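Local coordinates for protein probable oxidoreductase (Mycobacterium abscessus, PDB 4EYE) that probably acts as an oxidoreductase of the quinone oxidoreductase type within the zinc-binding dehydrogenase superfamily, although its substrate is not established, at residues N192-V200 with A330-M338. Sequence-based numbering, arbitrary orientation.
Sequences NRTAATEFV and ADGKVYGKM
Three side chains of 192-200 meet Y335, each at a different part: A196 at a ring face, R193 at the ring edge, F199 at CB. The methyl of A196 sits over one face of the phenol ring, its CB 3.7 Å from the ring centroid and 16° off the normal, a CH-pi contact displaced toward the rim. F199 is met nearer the backbone: CB of Y335 stands almost centrally over the phenyl face, 3.7 Å from the F199 centroid. The two rings themselves meet obliquely, planes at 43°, neither stacked nor edge-to-face, with CD2 of Y335 near CB and CG of F199. With CG of F199 anti to its backbone N (chi1 172°), the phenyl reaches across to Y335 and on to G336, where CZ comes 3.7 Å from G336 N. At the edge of the phenol, near its plane, NH1 of R193 approaches CD1 to 3.8 Å. This same NH1 donates to G332 O (2.8 Å) and V334 O (3.1 Å). Both acceptors lie close to the guanidinium plane, yet the nitrogen stands well above each carbonyl plane, off the lone pairs. G332, the first residue to leave helical geometry after helix 322-330, has positive phi and closes it with a Schellman motif. The contact thus joins the Rossmann-type nucleotide-binding domain, just after strand 186-191, to the turn leading into strand 337-341, which pairs with 57-59 in the sheet of the GroES-like domain, and so probably spans the interdomain boundary. Chemically, one guanidinium nitrogen bridges two backbone carbonyls while aliphatic carbons cover aromatic faces, combining directional polar bonds with apolar contact.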
loop_
_atom_site.group_PDB
_atom_site.type_symbol
_atom_site.label_atom_id
_atom_site.label_comp_id
_atom_site.label_asym_id
_atom_site.label_seq_id
_atom_site.Cartn_x
_atom_site.Cartn_y
_atom_site.Cartn_z
ATOM N N ASN A 192 15.197 3.182 -8.157
ATOM C CA ASN A 192 16.395 3.726 -7.541
ATOM C C ASN A 192 17.270 2.672 -6.847
ATOM O O ASN A 192 18.420 2.952 -6.522
ATOM C CB ASN A 192 16.129 4.958 -6.673
ATOM C CG ASN A 192 15.080 4.745 -5.629
ATOM O OD1 ASN A 192 15.349 4.140 -4.587
ATOM N ND2 ASN A 192 13.880 5.300 -5.866
ATOM N N ARG A 193 16.740 1.467 -6.641
ATOM C CA ARG A 193 17.541 0.329 -6.148
ATOM C C ARG A 193 17.758 -0.642 -7.312
ATOM O O ARG A 193 16.857 -1.392 -7.679
ATOM C CB ARG A 193 16.806 -0.381 -4.999
ATOM C CG ARG A 193 16.763 0.404 -3.679
ATOM C CD ARG A 193 15.801 -0.244 -2.685
ATOM N NE ARG A 193 14.378 -0.078 -3.068
ATOM C CZ ARG A 193 13.353 -0.660 -2.449
ATOM N NH1 ARG A 193 13.554 -1.430 -1.375
ATOM N NH2 ARG A 193 12.106 -0.454 -2.892
ATOM N N THR A 194 18.938 -0.604 -7.929
ATOM C CA THR A 194 19.156 -1.354 -9.172
ATOM C C THR A 194 19.140 -2.879 -8.944
ATOM O O THR A 194 18.857 -3.634 -9.863
ATOM C CB THR A 194 20.437 -0.910 -9.903
ATOM O OG1 THR A 194 21.572 -1.205 -9.084
ATOM C CG2 THR A 194 20.398 0.606 -10.220
ATOM N N ALA A 195 19.418 -3.324 -7.724
ATOM C CA ALA A 195 19.255 -4.735 -7.361
ATOM C C ALA A 195 17.777 -5.231 -7.467
ATOM O O ALA A 195 17.533 -6.441 -7.439
ATOM C CB ALA A 195 19.808 -4.984 -5.952
ATOM N N ALA A 196 16.813 -4.318 -7.607
ATOM C CA ALA A 196 15.376 -4.697 -7.728
ATOM C C ALA A 196 14.913 -4.815 -9.162
ATOM O O ALA A 196 13.718 -5.034 -9.416
ATOM C CB ALA A 196 14.491 -3.668 -7.003
ATOM N N THR A 197 15.837 -4.638 -10.107
ATOM C CA THR A 197 15.501 -4.636 -11.524
ATOM C C THR A 197 14.747 -5.897 -11.968
ATOM O O THR A 197 13.723 -5.791 -12.637
ATOM C CB THR A 197 16.775 -4.441 -12.407
ATOM O OG1 THR A 197 17.330 -3.159 -12.115
ATOM C CG2 THR A 197 16.422 -4.492 -13.890
ATOM N N GLU A 198 15.238 -7.082 -11.591
ATOM C CA GLU A 198 14.570 -8.336 -12.011
ATOM C C GLU A 198 13.222 -8.528 -11.303
ATOM O O GLU A 198 12.267 -9.042 -11.890
ATOM C CB GLU A 198 15.455 -9.560 -11.758
ATOM C CG GLU A 198 16.778 -9.521 -12.497
ATOM C CD GLU A 198 16.620 -9.389 -13.988
ATOM O OE1 GLU A 198 17.522 -8.773 -14.593
ATOM O OE2 GLU A 198 15.609 -9.887 -14.563
ATOM N N PHE A 199 13.166 -8.131 -10.046
ATOM C CA PHE A 199 11.917 -8.177 -9.300
ATOM C C PHE A 199 10.860 -7.379 -10.024
ATOM O O PHE A 199 9.770 -7.863 -10.288
ATOM C CB PHE A 199 12.091 -7.628 -7.898
ATOM C CG PHE A 199 10.773 -7.470 -7.158
ATOM C CD1 PHE A 199 10.164 -8.565 -6.589
ATOM C CD2 PHE A 199 10.140 -6.243 -7.095
ATOM C CE1 PHE A 199 8.935 -8.420 -5.915
ATOM C CE2 PHE A 199 8.920 -6.099 -6.439
ATOM C CZ PHE A 199 8.316 -7.192 -5.867
ATOM N N VAL A 200 11.193 -6.141 -10.348
ATOM C CA VAL A 200 10.263 -5.245 -11.026
ATOM C C VAL A 200 9.833 -5.781 -12.371
ATOM O O VAL A 200 8.630 -5.756 -12.707
ATOM C CB VAL A 200 10.841 -3.804 -11.091
ATOM C CG1 VAL A 200 10.113 -2.968 -12.119
ATOM C CG2 VAL A 200 10.747 -3.185 -9.694
ATOM N N ALA A 330 12.825 0.011 6.964
ATOM C CA ALA A 330 13.455 1.340 7.033
ATOM C C ALA A 330 14.803 1.403 6.278
ATOM O O ALA A 330 15.099 2.401 5.650
ATOM C CB ALA A 330 13.659 1.739 8.490
ATOM N N ASP A 331 15.574 0.324 6.331
ATOM C CA ASP A 331 16.851 0.240 5.638
ATOM C C ASP A 331 16.681 0.026 4.134
ATOM O O ASP A 331 17.672 -0.082 3.430
ATOM C CB ASP A 331 17.685 -0.920 6.170
ATOM C CG ASP A 331 18.115 -0.736 7.595
ATOM O OD1 ASP A 331 18.008 0.370 8.106
ATOM O OD2 ASP A 331 18.514 -1.711 8.226
ATOM N N GLY A 332 15.443 -0.041 3.627
ATOM C CA GLY A 332 15.213 -0.150 2.182
ATOM C C GLY A 332 15.408 -1.540 1.603
ATOM O O GLY A 332 15.684 -1.691 0.414
ATOM N N LYS A 333 15.263 -2.569 2.424
ATOM C CA LYS A 333 15.427 -3.941 1.951
ATOM C C LYS A 333 14.162 -4.608 1.351
ATOM O O LYS A 333 14.268 -5.682 0.805
ATOM C CB LYS A 333 15.996 -4.798 3.082
ATOM C CG LYS A 333 17.319 -4.243 3.612
ATOM C CD LYS A 333 17.901 -5.103 4.728
ATOM C CE LYS A 333 19.334 -4.685 5.066
ATOM N NZ LYS A 333 19.862 -5.623 6.070
ATOM N N VAL A 334 12.993 -3.966 1.425
ATOM C CA VAL A 334 11.727 -4.616 1.066
ATOM C C VAL A 334 11.277 -4.294 -0.349
ATOM O O VAL A 334 11.072 -3.133 -0.700
ATOM C CB VAL A 334 10.580 -4.217 2.037
ATOM C CG1 VAL A 334 9.236 -4.826 1.602
ATOM C CG2 VAL A 334 10.948 -4.629 3.446
ATOM N N TYR A 335 11.102 -5.351 -1.144
ATOM C CA TYR A 335 10.481 -5.263 -2.449
ATOM C C TYR A 335 9.039 -5.738 -2.301
ATOM O O TYR A 335 8.764 -6.722 -1.651
ATOM C CB TYR A 335 11.214 -6.113 -3.496
ATOM C CG TYR A 335 12.703 -5.850 -3.693
ATOM C CD1 TYR A 335 13.325 -4.700 -3.204
ATOM C CD2 TYR A 335 13.486 -6.783 -4.344
ATOM C CE1 TYR A 335 14.709 -4.498 -3.350
ATOM C CE2 TYR A 335 14.853 -6.602 -4.519
ATOM C CZ TYR A 335 15.463 -5.451 -4.027
ATOM O OH TYR A 335 16.818 -5.277 -4.198
ATOM N N GLY A 336 8.116 -5.045 -2.920
ATOM C CA GLY A 336 6.707 -5.440 -2.857
ATOM C C GLY A 336 6.235 -5.234 -1.413
ATOM O O GLY A 336 6.441 -4.157 -0.830
ATOM N N LYS A 337 5.632 -6.264 -0.830
ATOM C CA LYS A 337 5.063 -6.156 0.488
ATOM C C LYS A 337 5.761 -7.102 1.487
ATOM O O LYS A 337 6.029 -8.254 1.191
ATOM C CB LYS A 337 3.558 -6.472 0.418
ATOM C CG LYS A 337 2.784 -6.106 1.688
ATOM C CD LYS A 337 2.597 -4.578 1.763
ATOM C CE LYS A 337 1.931 -4.131 3.036
ATOM N NZ LYS A 337 1.709 -2.653 3.026
ATOM N N MET A 338 5.956 -6.608 2.699
ATOM C CA MET A 338 6.350 -7.408 3.840
ATOM C C MET A 338 5.145 -7.542 4.784
ATOM O O MET A 338 4.443 -6.557 5.028
ATOM C CB MET A 338 7.460 -6.697 4.597
ATOM C CG MET A 338 7.729 -7.151 6.034
ATOM S SD MET A 338 9.036 -6.151 6.862
ATOM C CE MET A 338 10.538 -6.950 6.360
#